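Local coordinates for bifunctional thiamine biosynthesis protein ThiDN (Methanocaldococcus jannaschii DSM 2661, PDB 2PHP) that probably condenses a thiazole phosphate with hydroxymethylpyrimidine diphosphate to give thiamine phosphate through this C-terminal ThiN domain, the N-terminal part probably being a hydroxymethylpyrimidine (phosphate) kinase, at residues I12-Y17 / D166-V171; L21-N26 / F65-D70; M25-I30 / M97-D102; G34-E39 / T54-K59. All blocks are in the same frame, centred on the assembly; numbering follows the deposited sequence.

Contact 1 of 4, residues I12-Y17 / D166-V171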
loop_
_atom_site.group_PDB
_atom_site.type_symbol
_atom_site.label_atom_id
_atom_site.label_comp_id
_atom_site.label_asym_id
_atom_site.label_seq_id
_atom_site.Cartn_x
_atom_site.Cartn_y
_atom_site.Cartn_z
ATOM N N ILE B 12 -10.895 -1.298 18.025
ATOM C CA ILE B 12 -9.922 -1.537 16.965
ATOM C C ILE B 12 -10.156 -2.911 16.332
ATOM O O ILE B 12 -10.078 -3.052 15.115
ATOM C CB ILE B 12 -8.472 -1.464 17.495
ATOM C CG1 ILE B 12 -8.140 -0.025 17.914
ATOM C CG2 ILE B 12 -7.498 -1.984 16.434
ATOM C CD1 ILE B 12 -8.299 1.005 16.827
ATOM N N LYS B 13 -10.448 -3.916 17.157
ATOM C CA LYS B 13 -10.696 -5.263 16.642
ATOM C C LYS B 13 -11.967 -5.333 15.782
ATOM O O LYS B 13 -12.003 -6.050 14.776
ATOM C CB LYS B 13 -10.811 -6.286 17.783
ATOM C CG LYS B 13 -9.501 -6.684 18.435
ATOM C CD LYS B 13 -9.687 -7.909 19.334
ATOM C CE LYS B 13 -8.459 -8.120 20.216
ATOM N NZ LYS B 13 -8.743 -8.960 21.407
ATOM N N ASN B 14 -13.004 -4.593 16.174
ATOM C CA ASN B 14 -14.251 -4.593 15.417
ATOM C C ASN B 14 -14.038 -3.947 14.055
ATOM O O ASN B 14 -14.459 -4.481 13.034
ATOM C CB ASN B 14 -15.351 -3.848 16.175
ATOM C CG ASN B 14 -15.811 -4.596 17.401
ATOM O OD1 ASN B 14 -15.761 -5.828 17.440
ATOM N ND2 ASN B 14 -16.281 -3.861 18.405
ATOM N N LEU B 15 -13.378 -2.794 14.046
ATOM C CA LEU B 15 -13.101 -2.090 12.796
ATOM C C LEU B 15 -12.233 -2.938 11.868
ATOM O O LEU B 15 -12.493 -3.030 10.664
ATOM C CB LEU B 15 -12.406 -0.756 13.081
ATOM C CG LEU B 15 -13.366 0.364 13.486
ATOM C CD1 LEU B 15 -12.617 1.520 14.123
ATOM C CD2 LEU B 15 -14.122 0.813 12.246
ATOM N N SER B 16 -11.198 -3.553 12.435
ATOM C CA SER B 16 -10.289 -4.393 11.673
ATOM C C SER B 16 -11.013 -5.566 11.018
ATOM O O SER B 16 -10.777 -5.871 9.844
ATOM C CB SER B 16 -9.180 -4.916 12.580
ATOM O OG SER B 16 -8.417 -3.842 13.100
ATOM N N TYR B 17 -11.895 -6.228 11.763
ATOM C CA TYR B 17 -12.613 -7.356 11.186
ATOM C C TYR B 17 -13.618 -6.864 10.150
ATOM O O TYR B 17 -13.833 -7.516 9.134
ATOM C CB TYR B 17 -13.341 -8.169 12.267
ATOM C CG TYR B 17 -14.000 -9.402 11.698
ATOM C CD1 TYR B 17 -13.238 -10.412 11.107
ATOM C CD2 TYR B 17 -15.385 -9.545 11.709
ATOM C CE1 TYR B 17 -13.841 -11.536 10.537
ATOM C CE2 TYR B 17 -15.997 -10.659 11.146
ATOM C CZ TYR B 17 -15.220 -11.646 10.561
ATOM O OH TYR B 17 -15.826 -12.738 9.986
ATOM N N ASP B 166 -21.951 -1.617 16.077
ATOM C CA ASP B 166 -20.504 -1.661 15.890
ATOM C C ASP B 166 -20.186 -1.791 14.406
ATOM O O ASP B 166 -21.079 -2.042 13.587
ATOM C CB ASP B 166 -19.853 -2.803 16.683
ATOM C CG ASP B 166 -20.434 -4.160 16.352
ATOM O OD1 ASP B 166 -20.541 -4.505 15.151
ATOM O OD2 ASP B 166 -20.768 -4.889 17.307
ATOM N N ALA B 167 -18.914 -1.611 14.065
ATOM C CA ALA B 167 -18.480 -1.659 12.676
ATOM C C ALA B 167 -18.865 -2.933 11.924
ATOM O O ALA B 167 -19.186 -2.876 10.738
ATOM C CB ALA B 167 -16.966 -1.439 12.594
ATOM N N ILE B 168 -18.819 -4.073 12.606
ATOM C CA ILE B 168 -19.155 -5.337 11.968
ATOM C C ILE B 168 -20.630 -5.372 11.597
ATOM O O ILE B 168 -20.997 -5.848 10.523
ATOM C CB ILE B 168 -18.846 -6.540 12.883
ATOM C CG1 ILE B 168 -17.366 -6.523 13.283
ATOM C CG2 ILE B 168 -19.174 -7.842 12.149
ATOM C CD1 ILE B 168 -16.960 -7.625 14.255
ATOM N N GLU B 169 -21.474 -4.857 12.484
ATOM C CA GLU B 169 -22.901 -4.827 12.226
ATOM C C GLU B 169 -23.178 -3.913 11.034
ATOM O O GLU B 169 -24.050 -4.194 10.214
ATOM C CB GLU B 169 -23.655 -4.312 13.449
ATOM C CG GLU B 169 -25.141 -4.617 13.397
ATOM C CD GLU B 169 -25.890 -4.116 14.614
ATOM O OE1 GLU B 169 -26.101 -2.886 14.719
ATOM O OE2 GLU B 169 -26.260 -4.955 15.467
ATOM N N VAL B 170 -22.425 -2.820 10.944
ATOM C CA VAL B 170 -22.594 -1.877 9.851
ATOM C C VAL B 170 -22.232 -2.526 8.512
ATOM O O VAL B 170 -22.962 -2.393 7.524
ATOM C CB VAL B 170 -21.727 -0.623 10.069
ATOM C CG1 VAL B 170 -21.672 0.210 8.791
ATOM C CG2 VAL B 170 -22.307 0.206 11.198
ATOM N N VAL B 171 -21.109 -3.236 8.490
ATOM C CA VAL B 171 -20.651 -3.898 7.276
ATOM C C VAL B 171 -21.613 -4.993 6.806
ATOM O O VAL B 171 -21.759 -5.221 5.598
ATOM C CB VAL B 171 -19.228 -4.468 7.467
ATOM C CG1 VAL B 171 -18.901 -5.475 6.391
ATOM C CG2 VAL B 171 -18.228 -3.324 7.400
HETATM O O HOH W 1 -18.503 -4.780 19.788
#
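Ile168 and Asn14 bury the most surface here, and Ala167 comes next. Ile168 lies across Asn14 at about a right angle. Its CG1 packs on the backbone Asn14 O at 3.6 Å, and its CD1 sits 3.8 Å from Asn14 OD1. The same branch reaches the ring of Tyr17, where Ile168 CD1 is 3.6 Å from Tyr17 CD2. It comes to the ring edge, near the ring plane, and does not lie over a face. Tyr17 has CG anti to its backbone N (chi1 -176°), which swings the ring toward the isoleucine. Ala167 packs on Leu15, with Ala167 CB 3.6 Å from Leu15 CD2. The two backbones come close here, with Leu15 CA and Ala167 CA 5.4 Å apart.

The polar end of Asn14 is held mainly by Glu39, whose OE2 accepts from ND2. A water also bridges Asn14 ND2 and Asp166 OD2, but both of its bonds are weak. Asp166 is the N-cap of its helix. Its OD1 accepts from Glu169 N at 2.8 Å, and Glu39 OE1 accepts from Ala167 N. Two carboxylates thus serve the first turn of this helix. Ile168 touches Lys13, and Tyr17 touches Tyr5, of a second subunit.

The axes of 12-17 and 167-171 approach to 8.5 Å at 22°. This is a nearly parallel pair, helix 8-22 beside the start of helix 167-185, packed together against the mixed sheet of the ThiN domain.

Contact 2 of 4, residues L21-N26 / F65-D70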
loop_
_atom_site.group_PDB
_atom_site.type_symbol
_atom_site.label_atom_id
_atom_site.label_comp_id
_atom_site.label_asym_id
_atom_site.label_seq_id
_atom_site.Cartn_x
_atom_site.Cartn_y
_atom_site.Cartn_z
ATOM N N LEU B 21 -13.800 -8.079 6.188
ATOM C CA LEU B 21 -15.015 -8.529 5.507
ATOM C C LEU B 21 -15.254 -7.698 4.252
ATOM O O LEU B 21 -15.674 -8.218 3.212
ATOM C CB LEU B 21 -16.235 -8.414 6.434
ATOM C CG LEU B 21 -16.317 -9.381 7.626
ATOM C CD1 LEU B 21 -17.549 -9.074 8.476
ATOM C CD2 LEU B 21 -16.375 -10.816 7.108
ATOM N N LEU B 22 -14.979 -6.401 4.353
ATOM C CA LEU B 22 -15.171 -5.495 3.232
ATOM C C LEU B 22 -14.267 -5.880 2.060
ATOM O O LEU B 22 -14.702 -5.876 0.906
ATOM C CB LEU B 22 -14.866 -4.060 3.664
ATOM C CG LEU B 22 -15.855 -2.954 3.284
ATOM C CD1 LEU B 22 -16.261 -3.103 1.826
ATOM C CD2 LEU B 22 -17.074 -3.024 4.183
ATOM N N LYS B 23 -13.015 -6.219 2.359
ATOM C CA LYS B 23 -12.064 -6.583 1.314
ATOM C C LYS B 23 -12.508 -7.805 0.518
ATOM O O LYS B 23 -12.023 -8.031 -0.589
ATOM C CB LYS B 23 -10.677 -6.833 1.914
ATOM C CG LYS B 23 -10.022 -5.583 2.481
ATOM C CD LYS B 23 -8.640 -5.839 3.083
ATOM C CE LYS B 23 -7.617 -6.230 2.027
ATOM N NZ LYS B 23 -7.950 -7.527 1.376
ATOM N N LYS B 24 -13.427 -8.587 1.083
ATOM C CA LYS B 24 -13.938 -9.786 0.418
ATOM C C LYS B 24 -15.188 -9.502 -0.395
ATOM O O LYS B 24 -15.663 -10.363 -1.134
ATOM C CB LYS B 24 -14.286 -10.876 1.440
ATOM C CG LYS B 24 -13.077 -11.531 2.106
ATOM C CD LYS B 24 -13.495 -12.775 2.885
ATOM C CE LYS B 24 -12.283 -13.526 3.413
ATOM N NZ LYS B 24 -12.599 -14.893 3.901
HETATM N N MSE B 25 -15.734 -8.308 -0.227
HETATM C CA MSE B 25 -16.946 -7.906 -0.926
HETATM C C MSE B 25 -16.661 -7.268 -2.274
HETATM O O MSE B 25 -15.566 -6.774 -2.520
HETATM C CB MSE B 25 -17.718 -6.887 -0.087
HETATM C CG MSE B 25 -18.871 -7.438 0.712
HETATM SE SE MSE B 25 -19.528 -6.097 1.927
HETATM C CE MSE B 25 -18.699 -6.821 3.504
ATOM N N ASN B 26 -17.628 -7.358 -3.136
ATOM C CA ASN B 26 -17.565 -6.621 -4.388
ATOM C C ASN B 26 -18.241 -5.264 -4.247
ATOM O O ASN B 26 -19.308 -5.025 -4.723
ATOM C CB ASN B 26 -18.202 -7.429 -5.519
ATOM C CG ASN B 26 -18.420 -6.604 -6.772
ATOM O OD1 ASN B 26 -17.521 -5.894 -7.222
ATOM N ND2 ASN B 26 -19.617 -6.695 -7.337
ATOM N N PHE B 65 -11.300 -1.869 -5.535
ATOM C CA PHE B 65 -11.133 -0.668 -4.733
ATOM C C PHE B 65 -9.883 -0.747 -3.854
ATOM O O PHE B 65 -9.291 -1.811 -3.706
ATOM C CB PHE B 65 -12.376 -0.467 -3.865
ATOM C CG PHE B 65 -12.676 -1.630 -2.954
ATOM C CD1 PHE B 65 -12.295 -1.602 -1.615
ATOM C CD2 PHE B 65 -13.344 -2.754 -3.434
ATOM C CE1 PHE B 65 -12.575 -2.675 -0.764
ATOM C CE2 PHE B 65 -13.627 -3.837 -2.588
ATOM C CZ PHE B 65 -13.243 -3.794 -1.250
ATOM N N TYR B 66 -9.489 0.389 -3.286
ATOM C CA TYR B 66 -8.325 0.461 -2.410
ATOM C C TYR B 66 -8.740 0.895 -1.006
ATOM O O TYR B 66 -9.534 1.843 -0.846
ATOM C CB TYR B 66 -7.317 1.507 -2.907
ATOM C CG TYR B 66 -6.710 1.259 -4.265
ATOM C CD1 TYR B 66 -5.790 0.231 -4.462
ATOM C CD2 TYR B 66 -7.017 2.090 -5.345
ATOM C CE1 TYR B 66 -5.184 0.043 -5.698
ATOM C CE2 TYR B 66 -6.419 1.910 -6.579
ATOM C CZ TYR B 66 -5.498 0.883 -6.748
ATOM O OH TYR B 66 -4.873 0.707 -7.963
ATOM N N ILE B 67 -8.209 0.218 0.006
ATOM C CA ILE B 67 -8.476 0.608 1.384
ATOM C C ILE B 67 -7.187 1.315 1.805
ATOM O O ILE B 67 -6.137 0.689 1.949
ATOM C CB ILE B 67 -8.782 -0.604 2.267
ATOM C CG1 ILE B 67 -10.041 -1.298 1.728
ATOM C CG2 ILE B 67 -9.019 -0.152 3.705
ATOM C CD1 ILE B 67 -10.550 -2.440 2.565
ATOM N N VAL B 68 -7.282 2.629 1.988
ATOM C CA VAL B 68 -6.116 3.455 2.296
ATOM C C VAL B 68 -5.973 3.973 3.726
ATOM O O VAL B 68 -6.916 4.526 4.290
ATOM C CB VAL B 68 -6.087 4.689 1.340
ATOM C CG1 VAL B 68 -4.741 5.430 1.448
ATOM C CG2 VAL B 68 -6.355 4.235 -0.101
ATOM N N GLY B 69 -4.775 3.821 4.286
ATOM C CA GLY B 69 -4.518 4.303 5.630
ATOM C C GLY B 69 -4.636 3.253 6.722
ATOM O O GLY B 69 -4.826 2.062 6.446
ATOM N N ASP B 70 -4.527 3.702 7.969
ATOM C CA ASP B 70 -4.599 2.820 9.127
ATOM C C ASP B 70 -5.768 3.198 10.009
ATOM O O ASP B 70 -6.304 4.301 9.909
ATOM C CB ASP B 70 -3.319 2.934 9.963
ATOM C CG ASP B 70 -2.069 2.780 9.131
ATOM O OD1 ASP B 70 -1.930 1.740 8.454
ATOM O OD2 ASP B 70 -1.230 3.704 9.156
#
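The end of helix 8-22 and the type I turn from Leu22 to Met25 meet the two-stranded antiparallel hairpin 57-59/65-67. Phe65 buries the largest share of the surface, through its aromatic ring. Its CZ is 3.3 Å from Leu22 O, and its CE2 is 3.5 Å from Met25 O. Both carbonyl oxygens lie at the ring edge, near its plane, so they face the weakly positive ring hydrogens. Leu22 O also accepts from Met25 N at 2.9 Å, the bond that closes the turn. Phe65 holds CG between its backbone N and carbonyl carbon (chi1 58°), and from there the ring reaches the turn.

The Leu22 side chain adds a looser touch, with CD1 at 4.4 Å from Phe65 CZ. Lys23 CA lies obliquely to the same ring at 4.0 Å from CZ. The amino group of Lys23 leaves this contact and forms a salt bridge with Asp70 of a second subunit.

Phe65 also packs on Ile57 of the partner strand and on Ile30 of the loop after helix 8-22. Leu22 and Met25 touch Val171 of helix 167-185, so the turn lies between that helix and the hairpin.

Contact 3 of 4, residues M25-I30 / M97-D102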
loop_
_atom_site.group_PDB
_atom_site.type_symbol
_atom_site.label_atom_id
_atom_site.label_comp_id
_atom_site.label_asym_id
_atom_site.label_seq_id
_atom_site.Cartn_x
_atom_site.Cartn_y
_atom_site.Cartn_z
HETATM N N MSE B 25 -15.734 -8.308 -0.227
HETATM C CA MSE B 25 -16.946 -7.906 -0.926
HETATM C C MSE B 25 -16.661 -7.268 -2.274
HETATM O O MSE B 25 -15.566 -6.774 -2.520
HETATM C CB MSE B 25 -17.718 -6.887 -0.087
HETATM C CG MSE B 25 -18.871 -7.438 0.712
HETATM SE SE MSE B 25 -19.528 -6.097 1.927
HETATM C CE MSE B 25 -18.699 -6.821 3.504
ATOM N N ASN B 26 -17.628 -7.358 -3.136
ATOM C CA ASN B 26 -17.565 -6.621 -4.388
ATOM C C ASN B 26 -18.241 -5.264 -4.247
ATOM O O ASN B 26 -19.308 -5.025 -4.723
ATOM C CB ASN B 26 -18.202 -7.429 -5.519
ATOM C CG ASN B 26 -18.420 -6.604 -6.772
ATOM O OD1 ASN B 26 -17.521 -5.894 -7.222
ATOM N ND2 ASN B 26 -19.617 -6.695 -7.337
ATOM N N PHE B 27 -17.609 -4.536 -3.314
ATOM C CA PHE B 27 -18.108 -3.232 -2.898
ATOM C C PHE B 27 -17.914 -2.215 -4.017
ATOM O O PHE B 27 -16.787 -1.873 -4.382
ATOM C CB PHE B 27 -17.367 -2.820 -1.618
ATOM C CG PHE B 27 -17.794 -1.492 -1.048
ATOM C CD1 PHE B 27 -19.137 -1.201 -0.833
ATOM C CD2 PHE B 27 -16.840 -0.539 -0.699
ATOM C CE1 PHE B 27 -19.525 0.024 -0.278
ATOM C CE2 PHE B 27 -17.218 0.688 -0.142
ATOM C CZ PHE B 27 -18.562 0.967 0.067
ATOM N N THR B 28 -19.023 -1.746 -4.574
ATOM C CA THR B 28 -18.969 -0.779 -5.657
ATOM C C THR B 28 -19.704 0.492 -5.265
ATOM O O THR B 28 -19.674 1.488 -5.985
ATOM C CB THR B 28 -19.611 -1.353 -6.939
ATOM O OG1 THR B 28 -20.995 -1.635 -6.691
ATOM C CG2 THR B 28 -18.895 -2.642 -7.363
ATOM N N LEU B 29 -20.370 0.451 -4.118
ATOM C CA LEU B 29 -21.107 1.610 -3.633
ATOM C C LEU B 29 -20.158 2.655 -3.017
ATOM O O LEU B 29 -20.350 3.108 -1.885
ATOM C CB LEU B 29 -22.162 1.151 -2.620
ATOM C CG LEU B 29 -23.381 0.403 -3.195
ATOM C CD1 LEU B 29 -24.296 -0.088 -2.068
ATOM C CD2 LEU B 29 -24.149 1.319 -4.119
ATOM N N ILE B 30 -19.140 3.031 -3.788
ATOM C CA ILE B 30 -18.144 4.012 -3.349
ATOM C C ILE B 30 -18.413 5.402 -3.916
ATOM O O ILE B 30 -18.420 5.599 -5.135
ATOM C CB ILE B 30 -16.714 3.591 -3.773
ATOM C CG1 ILE B 30 -16.398 2.207 -3.199
ATOM C CG2 ILE B 30 -15.683 4.626 -3.274
ATOM C CD1 ILE B 30 -15.193 1.552 -3.812
HETATM N N MSE B 97 -20.772 4.107 8.488
HETATM C CA MSE B 97 -20.006 4.042 7.246
HETATM C C MSE B 97 -20.794 4.772 6.170
HETATM O O MSE B 97 -21.999 4.551 6.036
HETATM C CB MSE B 97 -19.800 2.593 6.808
HETATM C CG MSE B 97 -19.165 2.482 5.435
HETATM SE SE MSE B 97 -18.762 0.664 4.952
HETATM C CE MSE B 97 -17.690 0.966 3.368
ATOM N N ASN B 98 -20.136 5.642 5.408
ATOM C CA ASN B 98 -20.836 6.354 4.347
ATOM C C ASN B 98 -20.628 5.621 3.030
ATOM O O ASN B 98 -19.520 5.175 2.739
ATOM C CB ASN B 98 -20.352 7.802 4.234
ATOM C CG ASN B 98 -18.890 7.912 3.821
ATOM O OD1 ASN B 98 -17.991 7.489 4.552
ATOM N ND2 ASN B 98 -18.649 8.482 2.641
ATOM N N ILE B 99 -21.702 5.473 2.254
ATOM C CA ILE B 99 -21.631 4.797 0.960
ATOM C C ILE B 99 -22.338 5.616 -0.114
ATOM O O ILE B 99 -23.090 6.550 0.190
ATOM C CB ILE B 99 -22.258 3.385 1.014
ATOM C CG1 ILE B 99 -23.768 3.482 1.224
ATOM C CG2 ILE B 99 -21.625 2.580 2.144
ATOM C CD1 ILE B 99 -24.448 2.119 1.260
ATOM N N LYS B 100 -22.080 5.276 -1.369
ATOM C CA LYS B 100 -22.668 6.000 -2.480
ATOM C C LYS B 100 -24.198 5.999 -2.444
ATOM O O LYS B 100 -24.839 5.004 -2.090
ATOM C CB LYS B 100 -22.160 5.412 -3.790
ATOM C CG LYS B 100 -22.630 6.136 -5.027
ATOM C CD LYS B 100 -22.244 5.355 -6.271
ATOM C CE LYS B 100 -22.574 6.134 -7.535
ATOM N NZ LYS B 100 -22.245 5.317 -8.731
ATOM N N TYR B 101 -24.777 7.136 -2.809
ATOM C CA TYR B 101 -26.221 7.307 -2.822
ATOM C C TYR B 101 -26.859 6.927 -4.153
ATOM O O TYR B 101 -26.238 7.051 -5.200
ATOM C CB TYR B 101 -26.561 8.763 -2.517
ATOM C CG TYR B 101 -28.003 9.116 -2.801
ATOM C CD1 TYR B 101 -29.005 8.858 -1.863
ATOM C CD2 TYR B 101 -28.366 9.718 -4.006
ATOM C CE1 TYR B 101 -30.329 9.198 -2.114
ATOM C CE2 TYR B 101 -29.686 10.062 -4.269
ATOM C CZ TYR B 101 -30.663 9.803 -3.318
ATOM O OH TYR B 101 -31.970 10.174 -3.557
ATOM N N ASP B 102 -28.111 6.483 -4.098
ATOM C CA ASP B 102 -28.875 6.116 -5.293
ATOM C C ASP B 102 -30.362 6.078 -4.933
ATOM O O ASP B 102 -30.777 5.290 -4.085
ATOM C CB ASP B 102 -28.432 4.755 -5.832
ATOM C CG ASP B 102 -29.222 4.326 -7.069
ATOM O OD1 ASP B 102 -30.464 4.187 -6.981
ATOM O OD2 ASP B 102 -28.601 4.123 -8.129
#
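Phe27 and Met97, a selenomethionine, both place CG anti to the backbone N (chi1 -179° and 173°). Met97 stays extended beyond CG, and the two side chains come at each other from opposite directions. They meet where Met97 CE lies 3.4 Å from Phe27 CZ. The methyl approaches the ring obliquely. Ile99 adds a second touch at the ring edge, its CG2 being 4.0 Å from Phe27 CZ. In Ile99, CG1 stands between the backbone N and the carbonyl carbon (chi1 68°). This turns CD1 toward Leu29, and Ile99 CD1 meets Leu29 CD1 at 4.0 Å. The two isoleucine branches thus serve two different partners.

One backbone bond joins the segments. Lys100 N donates to Leu29 O at 2.8 Å, and the N-H points straight at the oxygen. The donor stands well above the carbonyl plane. Leu29 is the centre of an inverse gamma turn. Lys100 CB packs against the same carbonyl group, 3.5 Å from Leu29 C, while its extended chain leads the amino end away. Ile30 ends the turn, and its backbone C is 3.7 Å from Lys100 CB.

Loop 25-30 thus lies along the Met97 to Lys100 part of strand 95-100. Leu22 of helix 8-22 touches both Phe27 and Met97. Gln178 of helix 167-185 bonds to Thr28 OG1 and packs on Phe27, and Tyr181 of that helix touches Leu29. The strand also pairs with strand 159-164, through Met97 with Val162 and Ile99 with Ile160.

Contact 4 of 4, residues G34-E39 / T54-K59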
loop_
_atom_site.group_PDB
_atom_site.type_symbol
_atom_site.label_atom_id
_atom_site.label_comp_id
_atom_site.label_asym_id
_atom_site.label_seq_id
_atom_site.Cartn_x
_atom_site.Cartn_y
_atom_site.Cartn_z
ATOM N N GLY B 34 -15.029 9.062 -1.629
ATOM C CA GLY B 34 -14.530 7.882 -0.949
ATOM C C GLY B 34 -15.327 7.572 0.305
ATOM O O GLY B 34 -16.020 8.436 0.834
ATOM N N SER B 35 -15.223 6.341 0.791
ATOM C CA SER B 35 -15.944 5.944 1.994
ATOM C C SER B 35 -15.001 5.759 3.169
ATOM O O SER B 35 -13.800 5.570 2.996
ATOM C CB SER B 35 -16.664 4.609 1.783
ATOM O OG SER B 35 -17.587 4.664 0.722
ATOM N N ASN B 36 -15.557 5.810 4.372
ATOM C CA ASN B 36 -14.762 5.558 5.564
ATOM C C ASN B 36 -15.686 4.832 6.528
ATOM O O ASN B 36 -16.909 4.898 6.393
ATOM C CB ASN B 36 -14.254 6.858 6.196
ATOM C CG ASN B 36 -13.040 6.627 7.112
ATOM O OD1 ASN B 36 -12.742 5.489 7.506
ATOM N ND2 ASN B 36 -12.343 7.705 7.454
ATOM N N ILE B 37 -15.110 4.109 7.474
ATOM C CA ILE B 37 -15.910 3.396 8.456
ATOM C C ILE B 37 -15.320 3.745 9.821
ATOM O O ILE B 37 -14.094 3.746 10.001
ATOM C CB ILE B 37 -15.894 1.864 8.197
ATOM C CG1 ILE B 37 -16.832 1.157 9.184
ATOM C CG2 ILE B 37 -14.483 1.330 8.287
ATOM C CD1 ILE B 37 -17.159 -0.267 8.810
ATOM N N ALA B 38 -16.199 4.067 10.764
ATOM C CA ALA B 38 -15.791 4.470 12.099
ATOM C C ALA B 38 -16.601 3.811 13.208
ATOM O O ALA B 38 -17.753 3.401 13.016
ATOM C CB ALA B 38 -15.896 5.982 12.229
ATOM N N GLU B 39 -15.984 3.724 14.379
ATOM C CA GLU B 39 -16.638 3.143 15.541
ATOM C C GLU B 39 -16.103 3.865 16.767
ATOM O O GLU B 39 -14.908 4.179 16.852
ATOM C CB GLU B 39 -16.347 1.647 15.644
ATOM C CG GLU B 39 -17.210 0.930 16.690
ATOM C CD GLU B 39 -16.921 -0.565 16.774
ATOM O OE1 GLU B 39 -16.975 -1.248 15.723
ATOM O OE2 GLU B 39 -16.648 -1.065 17.892
ATOM N N THR B 54 -7.293 6.521 8.376
ATOM C CA THR B 54 -6.597 7.798 8.266
ATOM C C THR B 54 -6.730 8.246 6.807
ATOM O O THR B 54 -6.606 9.423 6.491
ATOM C CB THR B 54 -5.108 7.649 8.662
ATOM O OG1 THR B 54 -4.547 6.511 7.993
ATOM C CG2 THR B 54 -4.972 7.464 10.176
ATOM N N GLY B 55 -6.985 7.284 5.925
ATOM C CA GLY B 55 -7.194 7.586 4.517
ATOM C C GLY B 55 -8.679 7.374 4.264
ATOM O O GLY B 55 -9.514 7.889 5.008
ATOM N N ARG B 56 -9.011 6.605 3.233
ATOM C CA ARG B 56 -10.398 6.301 2.903
ATOM C C ARG B 56 -10.452 5.120 1.953
ATOM O O ARG B 56 -9.417 4.631 1.512
ATOM C CB ARG B 56 -11.089 7.510 2.262
ATOM C CG ARG B 56 -11.807 8.396 3.290
ATOM C CD ARG B 56 -12.857 9.294 2.657
ATOM N NE ARG B 56 -13.698 9.911 3.681
ATOM C CZ ARG B 56 -14.821 10.583 3.438
ATOM N NH1 ARG B 56 -15.253 10.741 2.196
ATOM N NH2 ARG B 56 -15.532 11.071 4.449
ATOM N N ILE B 57 -11.658 4.646 1.657
ATOM C CA ILE B 57 -11.816 3.548 0.721
ATOM C C ILE B 57 -12.157 4.208 -0.602
ATOM O O ILE B 57 -13.132 4.960 -0.686
ATOM C CB ILE B 57 -12.953 2.608 1.157
ATOM C CG1 ILE B 57 -12.606 2.017 2.524
ATOM C CG2 ILE B 57 -13.139 1.499 0.119
ATOM C CD1 ILE B 57 -13.735 1.300 3.198
ATOM N N ILE B 58 -11.340 3.969 -1.623
ATOM C CA ILE B 58 -11.568 4.584 -2.925
ATOM C C ILE B 58 -11.590 3.587 -4.073
ATOM O O ILE B 58 -11.105 2.457 -3.955
ATOM C CB ILE B 58 -10.495 5.668 -3.232
ATOM C CG1 ILE B 58 -9.117 5.019 -3.372
ATOM C CG2 ILE B 58 -10.459 6.713 -2.112
ATOM C CD1 ILE B 58 -8.032 5.999 -3.835
ATOM N N LYS B 59 -12.147 4.022 -5.198
ATOM C CA LYS B 59 -12.247 3.157 -6.365
ATOM C C LYS B 59 -10.908 2.907 -7.032
ATOM O O LYS B 59 -10.047 3.783 -7.067
ATOM C CB LYS B 59 -13.202 3.754 -7.407
ATOM C CG LYS B 59 -14.672 3.660 -7.031
ATOM C CD LYS B 59 -15.586 4.178 -8.146
ATOM C CE LYS B 59 -17.066 3.992 -7.781
ATOM N NZ LYS B 59 -17.986 4.457 -8.859
#
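A single antiparallel bridge joins Ser35 and Ile57, at the point where the segment leading into strand 37-40 of the main sheet meets the small hairpin. They form a hydrogen-bonded pair. Ser35 N donates to Ile57 O at 2.9 Å, and Ile57 N returns a bond to Ser35 O at 2.7 Å. Both bonds lie in the plane of the accepting carbonyl, and the second is nearly straight at 171°.

Next to the bridge the chains are tightly packed. Gly34 CA sits 3.2 Å from Ile57 O, and its positive phi suits a glycine. Arg56 runs its extended chain over the backbone of Gly34 and Ser35. Its CB is 3.4 Å from Ser35 O. Its NH1 comes to 2.8 Å from Gly34 O, but the angle is too poor for a hydrogen bond. The true acceptor for NH1 is Val33 O, while Gly34 O accepts from Asn98 ND2. Asn36 flanks the arginine, with CB 4.0 Å from Arg56 NE. Its OD1 turns back to accept from Ile37 N and also from Leu53 N.

Beyond the bridge the two chains part. Strand 37-40 runs on between strands 50-53 and 95-100, with Ile37 packed on Leu15 and Ile19 of helix 8-22. Strand 57-59 also pairs with strand 65-67, through Ile58 and Tyr66, and Ile57 touches Met97 of strand 95-100.

In the fold
The four contacts lie within one ThiN domain, with centres 9 to 16 Å apart. Contacts 2 and 4 are the closest pair and contacts 1 and 3 the most distant. Contact 1 joins the first and last helices of the chain, 8-22 and 167-185. In sequence, contact 4 falls within the spans of contacts 2 and 3, and all three within that of contact 1. Contacts 1 and 2 share helix 8-22, and contacts 2 and 3 share Met25 and Asn26. Contacts 2 and 4 meet in the hairpin, while contacts 3 and 4 reach neighbouring strands of the mixed sheet. Contacts 1 and 2 also touch the second subunit, and contacts 2 and 4 the third, linking this core to the four-chain assembly.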